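Local structure of angiopoietin-related protein 6 (Homo sapiens, 6Y43) at residues A[177-183]-A[195-201]; A[11-16]-A[45-49]. The protein is an angiopoietin-like factor, probably a secreted signalling protein, whose fibrinogen-like domain is likely to mediate binding to partners. All blocks are in the same frame, centred on the assembly; numbering follows the deposited sequence.

From the N terminus, the chain forms helix 12-17, runs through the hairpin of strands 24-30 and 33-40, and comes back against the helix at 45-49. Interaction 2 closes this 28-residue loop, and the Cys12-Cys39 disulfide ties the start of the helix to the end of strand 33-40. Much later, in the irregular region between helix 162-166 and strand 212-219, interaction 1 closes a second loop of 11 residues. The two loops follow in series and neither nest nor cross. Their centres lie about 27 Å apart, on opposite sides of the chain's centre. The shared element is the central sheet: strand 212-219 pairs with Thr49 through Ile217, and its Ala213 touches Leu180 and Val198.

Interaction 1: residues A[177-183]-A[195-201]; sequences HSNLNGV and QDGVYWA. With EDO (1,2-ethanediol), chain E.
In the irregular, loop-rich part of the fibrinogen-like domain between helix 162-166 and strand 212-219, Asn179 and Tyr199 meet at the middle of two antiparallel segments that form no regular strand. Four hydrogen bonds hold the pairing. At one end Ala201 N donates to His177 O (2.8 Å), meeting the carbonyl almost head-on at a C=O...N angle of 175°. Next, Asn179 N reaches Tyr199 O (2.9 Å), and beyond the type I turn from Asn179 to Gly182 the backbone resumes with Val183 N to Asp196 O (2.8 Å), this donor lying in the carbonyl plane. The fourth bond comes from a side chain: Asn179 ND2 approaches Gly197 O (3.0 Å) from above the carbonyl plane.

Asn179 serves twice. With CG anti to the backbone N (chi1 -170°), its amide is sent toward Gly197 while CB sits over one face of the Tyr199 ring, 3.8 Å from the centroid, a CH-pi contact. Tyr199 CG takes the position between its own N and carbonyl carbon (chi1 75°), bringing the ring against the other segment; its hydroxyl bonds to Gln166 and Ala176. The apolar side is built by Ser178 CB against Trp200 CE3 (3.5 Å) and by the fork of Leu180, whose CD1 touches Trp200 CZ3 (4.1 Å) and whose CD2 meets Val198 CG1. Leu180 and Trp200 continue onto strand 95-102. A 1,2-ethanediol, probably from the crystallisation liquor, donates from O2 to Gln195 OE1 beside the tyrosine.

Asn179 OD1 accepts from Tyr172 OH while ND2 donates to Gly197 O and Gln166 O; a flipped amide would mismatch both ends, which probably holds this buried group in one orientation. Its side chain thus adds a fourth bond to three backbone bonds, in a pairing with an isolated bridge at Ser178-Trp200 but no regular ladder.

Interaction 2: residues A[11-16]-A[45-49]; sequences DCAEAR and GGGWT
Cys12 and Ala13, in the first turn of helix 12-17, press on Gly47 and Thr49 where strand 48-54 begins. Packing is tightest at Gly47: its CA lies 3.6 Å from Ala13 CA, and a CB there would collide with the helix. Cys12 SG, disulfide-bonded to Cys39, sits 3.2 Å from Thr49 OG1. A water fills the angle beside them, accepting from Ala13 N (3.2 Å), donating to Gly47 O (2.7 Å) and bonding Thr49 OG1 (3.0 Å). The helix start is secured by Asp11, the N-cap, whose OD1 accepts from Glu14 N (2.8 Å).

The looser side belongs to Arg16 and the exposed Gly45. With CG anti to the backbone N (chi1 177°) and a bend at chi2 (67°), the arm lies alongside the glycines; CB is 4.0 Å from Gly47 N, and Gly45 O lies 3.7 Å from Arg16 NE, oblique to the guanidinium plane. With an alanine here CB would remain beside Gly47, but Gly45 O would probably lose the CG and NE that lie against it, leaving this exposed backbone less covered.

Gly47, with its positive phi (80°), and Trp48 both face Glu40, making a classic G1 beta bulge of antiparallel sheet. The N-capped, disulfide-tied helix packs on that bulge near the N terminus of the fibrinogen-like chain.

Interaction 1: residues A[177-183]-A[195-201]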
loop_
_atom_site.group_PDB
_atom_site.type_symbol
_atom_site.label_atom_id
_atom_site.label_comp_id
_atom_site.label_asym_id
_atom_site.label_seq_id
_atom_site.Cartn_x
_atom_site.Cartn_y
_atom_site.Cartn_z
ATOM N N HIS A 177 -12.754 2.962 -6.333
ATOM C CA HIS A 177 -13.314 1.970 -5.429
ATOM C C HIS A 177 -12.542 1.882 -4.115
ATOM O O HIS A 177 -13.092 1.398 -3.126
ATOM C CB HIS A 177 -13.345 0.615 -6.124
ATOM C CG HIS A 177 -14.405 0.515 -7.177
ATOM N ND1 HIS A 177 -14.665 -0.644 -7.866
ATOM C CD2 HIS A 177 -15.239 1.455 -7.689
ATOM C CE1 HIS A 177 -15.639 -0.427 -8.736
ATOM N NE2 HIS A 177 -16.007 0.838 -8.640
ATOM N N SER A 178 -11.285 2.321 -4.085
ATOM C CA SER A 178 -10.491 2.336 -2.866
ATOM C C SER A 178 -9.675 3.618 -2.845
ATOM O O SER A 178 -9.309 4.140 -3.895
ATOM C CB SER A 178 -9.573 1.118 -2.782
ATOM O OG SER A 178 -8.839 0.890 -3.955
ATOM N N ASN A 179 -9.409 4.142 -1.648
ATOM C CA ASN A 179 -8.724 5.425 -1.539
ATOM C C ASN A 179 -7.813 5.381 -0.319
ATOM O O ASN A 179 -7.888 6.217 0.574
ATOM C CB ASN A 179 -9.734 6.565 -1.439
ATOM C CG ASN A 179 -9.107 7.940 -1.555
ATOM O OD1 ASN A 179 -8.242 8.168 -2.397
ATOM N ND2 ASN A 179 -9.564 8.872 -0.713
ATOM N N LEU A 180 -6.910 4.406 -0.308
ATOM C CA LEU A 180 -6.167 4.151 0.920
ATOM C C LEU A 180 -5.162 5.244 1.231
ATOM O O LEU A 180 -4.721 5.333 2.380
ATOM C CB LEU A 180 -5.464 2.801 0.865
ATOM C CG LEU A 180 -6.390 1.585 0.697
ATOM C CD1 LEU A 180 -5.586 0.320 0.793
ATOM C CD2 LEU A 180 -7.546 1.607 1.696
ATOM N N ASN A 181 -4.807 6.095 0.263
ATOM C CA ASN A 181 -3.930 7.224 0.533
ATOM C C ASN A 181 -4.695 8.519 0.791
ATOM O O ASN A 181 -4.107 9.600 0.734
ATOM C CB ASN A 181 -2.929 7.406 -0.603
ATOM C CG ASN A 181 -1.877 6.324 -0.624
ATOM O OD1 ASN A 181 -1.643 5.635 0.382
ATOM N ND2 ASN A 181 -1.217 6.177 -1.756
ATOM N N GLY A 182 -5.985 8.421 1.100
ATOM C CA GLY A 182 -6.818 9.581 1.312
ATOM C C GLY A 182 -6.674 10.145 2.704
ATOM O O GLY A 182 -5.658 9.977 3.382
ATOM N N VAL A 183 -7.701 10.873 3.107
ATOM C CA VAL A 183 -7.703 11.551 4.394
ATOM C C VAL A 183 -8.051 10.550 5.487
ATOM O O VAL A 183 -9.134 9.965 5.468
ATOM C CB VAL A 183 -8.711 12.704 4.399
ATOM C CG1 VAL A 183 -8.647 13.416 5.749
ATOM C CG2 VAL A 183 -8.470 13.650 3.254
ATOM N N GLN A 195 -16.198 12.216 -0.762
ATOM C CA GLN A 195 -15.730 10.930 -0.267
ATOM C C GLN A 195 -14.216 10.925 -0.382
ATOM O O GLN A 195 -13.670 10.551 -1.418
ATOM C CB GLN A 195 -16.347 9.776 -1.050
ATOM C CG GLN A 195 -17.845 9.770 -0.989
ATOM C CD GLN A 195 -18.462 8.486 -1.516
ATOM O OE1 GLN A 195 -17.869 7.777 -2.326
ATOM N NE2 GLN A 195 -19.652 8.188 -1.056
ATOM N N ASP A 196 -13.528 11.374 0.665
ATOM C CA ASP A 196 -12.095 11.575 0.610
ATOM C C ASP A 196 -11.373 10.767 1.670
ATOM O O ASP A 196 -10.153 10.888 1.797
ATOM C CB ASP A 196 -11.751 13.056 0.747
ATOM C CG ASP A 196 -12.175 13.649 2.088
ATOM O OD1 ASP A 196 -12.432 12.890 3.042
ATOM O OD2 ASP A 196 -12.241 14.893 2.174
ATOM N N GLY A 197 -12.079 9.870 2.351
ATOM C CA GLY A 197 -11.495 9.118 3.438
ATOM C C GLY A 197 -10.707 7.907 2.974
ATOM O O GLY A 197 -10.649 7.566 1.798
ATOM N N VAL A 198 -10.128 7.221 3.947
ATOM C CA VAL A 198 -9.382 5.994 3.708
ATOM C C VAL A 198 -10.392 4.868 3.545
ATOM O O VAL A 198 -10.794 4.236 4.531
ATOM C CB VAL A 198 -8.411 5.699 4.862
ATOM C CG1 VAL A 198 -7.730 4.384 4.631
ATOM C CG2 VAL A 198 -7.398 6.832 5.060
ATOM N N TYR A 199 -10.838 4.628 2.307
ATOM C CA TYR A 199 -11.989 3.763 2.096
ATOM C C TYR A 199 -11.735 2.615 1.135
ATOM O O TYR A 199 -10.794 2.588 0.346
ATOM C CB TYR A 199 -13.210 4.578 1.634
ATOM C CG TYR A 199 -13.281 5.095 0.190
ATOM C CD1 TYR A 199 -13.552 4.235 -0.879
ATOM C CD2 TYR A 199 -13.182 6.447 -0.079
ATOM C CE1 TYR A 199 -13.683 4.727 -2.203
ATOM C CE2 TYR A 199 -13.311 6.946 -1.387
ATOM C CZ TYR A 199 -13.558 6.081 -2.438
ATOM O OH TYR A 199 -13.721 6.572 -3.725
ATOM N N TRP A 200 -12.615 1.629 1.276
ATOM C CA TRP A 200 -12.619 0.399 0.496
ATOM C C TRP A 200 -14.094 0.133 0.215
ATOM O O TRP A 200 -14.881 -0.092 1.139
ATOM C CB TRP A 200 -11.969 -0.736 1.285
ATOM C CG TRP A 200 -11.614 -1.954 0.514
ATOM C CD1 TRP A 200 -12.361 -3.085 0.388
ATOM C CD2 TRP A 200 -10.399 -2.192 -0.223
ATOM N NE1 TRP A 200 -11.700 -4.008 -0.377
ATOM C CE2 TRP A 200 -10.495 -3.496 -0.766
ATOM C CE3 TRP A 200 -9.252 -1.436 -0.482
ATOM C CZ2 TRP A 200 -9.489 -4.055 -1.549
ATOM C CZ3 TRP A 200 -8.251 -1.991 -1.263
ATOM C CH2 TRP A 200 -8.378 -3.292 -1.793
ATOM N N ALA A 201 -14.495 0.255 -1.050
ATOM C CA ALA A 201 -15.921 0.268 -1.362
ATOM C C ALA A 201 -16.652 -0.933 -0.777
ATOM O O ALA A 201 -17.777 -0.806 -0.287
ATOM C CB ALA A 201 -16.133 0.297 -2.872
HETATM C C1 EDO E . -17.736 3.221 -4.498
HETATM O O1 EDO E . -17.866 3.703 -5.836
HETATM C C2 EDO E . -17.305 4.394 -3.634
HETATM O O2 EDO E . -18.387 5.331 -3.550
#

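Interaction 2: residues A[11-16]-A[45-49]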
loop_
_atom_site.group_PDB
_atom_site.type_symbol
_atom_site.label_atom_id
_atom_site.label_comp_id
_atom_site.label_asym_id
_atom_site.label_seq_id
_atom_site.Cartn_x
_atom_site.Cartn_y
_atom_site.Cartn_z
ATOM N N ASP A 11 14.133 -9.342 1.145
ATOM C CA ASP A 11 12.761 -8.988 1.482
ATOM C C ASP A 11 12.405 -9.596 2.835
ATOM O O ASP A 11 13.187 -10.338 3.439
ATOM C CB ASP A 11 11.816 -9.469 0.385
ATOM C CG ASP A 11 12.061 -10.922 0.012
ATOM O OD1 ASP A 11 12.119 -11.780 0.922
ATOM O OD2 ASP A 11 12.189 -11.204 -1.195
ATOM N N CYS A 12 11.201 -9.255 3.312
ATOM C CA CYS A 12 10.759 -9.743 4.614
ATOM C C CYS A 12 10.631 -11.260 4.630
ATOM O O CYS A 12 10.853 -11.888 5.663
ATOM C CB CYS A 12 9.431 -9.084 4.988
ATOM S SG CYS A 12 9.614 -7.300 5.294
ATOM N N ALA A 13 10.249 -11.854 3.505
ATOM C CA ALA A 13 10.137 -13.305 3.438
ATOM C C ALA A 13 11.478 -13.972 3.726
ATOM O O ALA A 13 11.537 -14.963 4.459
ATOM C CB ALA A 13 9.603 -13.716 2.069
ATOM N N GLU A 14 12.575 -13.422 3.195
ATOM C CA GLU A 14 13.883 -14.014 3.480
ATOM C C GLU A 14 14.213 -13.932 4.974
ATOM O O GLU A 14 14.699 -14.904 5.570
ATOM C CB GLU A 14 14.960 -13.333 2.634
ATOM C CG GLU A 14 16.336 -13.921 2.908
ATOM C CD GLU A 14 17.431 -13.283 2.109
ATOM O OE1 GLU A 14 17.457 -12.038 2.002
ATOM O OE2 GLU A 14 18.274 -14.039 1.587
ATOM N N ALA A 15 13.927 -12.793 5.609
ATOM C CA ALA A 15 14.118 -12.674 7.048
ATOM C C ALA A 15 13.271 -13.699 7.807
ATOM O O ALA A 15 13.750 -14.350 8.745
ATOM C CB ALA A 15 13.770 -11.257 7.484
ATOM N N ARG A 16 12.008 -13.847 7.413
ATOM C CA ARG A 16 11.123 -14.798 8.073
ATOM C C ARG A 16 11.664 -16.216 7.972
ATOM O O ARG A 16 11.714 -16.947 8.968
ATOM C CB ARG A 16 9.731 -14.707 7.456
ATOM C CG ARG A 16 8.760 -15.709 8.030
ATOM C CD ARG A 16 8.448 -15.398 9.485
ATOM N NE ARG A 16 7.616 -16.447 10.066
ATOM C CZ ARG A 16 8.088 -17.608 10.510
ATOM N NH1 ARG A 16 9.390 -17.871 10.444
ATOM N NH2 ARG A 16 7.259 -18.516 11.006
ATOM N N GLY A 45 1.355 -16.484 7.546
ATOM C CA GLY A 45 2.651 -17.076 7.360
ATOM C C GLY A 45 3.791 -16.103 7.471
ATOM O O GLY A 45 4.950 -16.535 7.478
ATOM N N GLY A 46 3.498 -14.805 7.587
ATOM C CA GLY A 46 4.544 -13.804 7.678
ATOM C C GLY A 46 5.272 -13.573 6.366
ATOM O O GLY A 46 4.877 -14.034 5.283
ATOM N N GLY A 47 6.359 -12.800 6.481
ATOM C CA GLY A 47 7.177 -12.471 5.340
ATOM C C GLY A 47 6.638 -11.352 4.472
ATOM O O GLY A 47 7.026 -11.254 3.305
ATOM N N TRP A 48 5.785 -10.499 5.017
ATOM C CA TRP A 48 5.118 -9.446 4.262
ATOM C C TRP A 48 5.857 -8.129 4.459
ATOM O O TRP A 48 6.040 -7.682 5.598
ATOM C CB TRP A 48 3.666 -9.287 4.710
ATOM C CG TRP A 48 2.812 -10.465 4.440
ATOM C CD1 TRP A 48 2.427 -11.423 5.327
ATOM C CD2 TRP A 48 2.196 -10.802 3.188
ATOM N NE1 TRP A 48 1.613 -12.346 4.710
ATOM C CE2 TRP A 48 1.448 -11.987 3.398
ATOM C CE3 TRP A 48 2.197 -10.215 1.922
ATOM C CZ2 TRP A 48 0.732 -12.604 2.380
ATOM C CZ3 TRP A 48 1.475 -10.835 0.908
ATOM C CH2 TRP A 48 0.755 -12.014 1.153
ATOM N N THR A 49 6.268 -7.512 3.350
ATOM C CA THR A 49 6.858 -6.177 3.367
ATOM C C THR A 49 5.744 -5.140 3.301
ATOM O O THR A 49 4.996 -5.099 2.321
ATOM C CB THR A 49 7.808 -5.993 2.185
ATOM O OG1 THR A 49 8.814 -7.005 2.232
ATOM C CG2 THR A 49 8.432 -4.594 2.176
HETATM O O HOH W 1 8.566 -9.893 1.595
#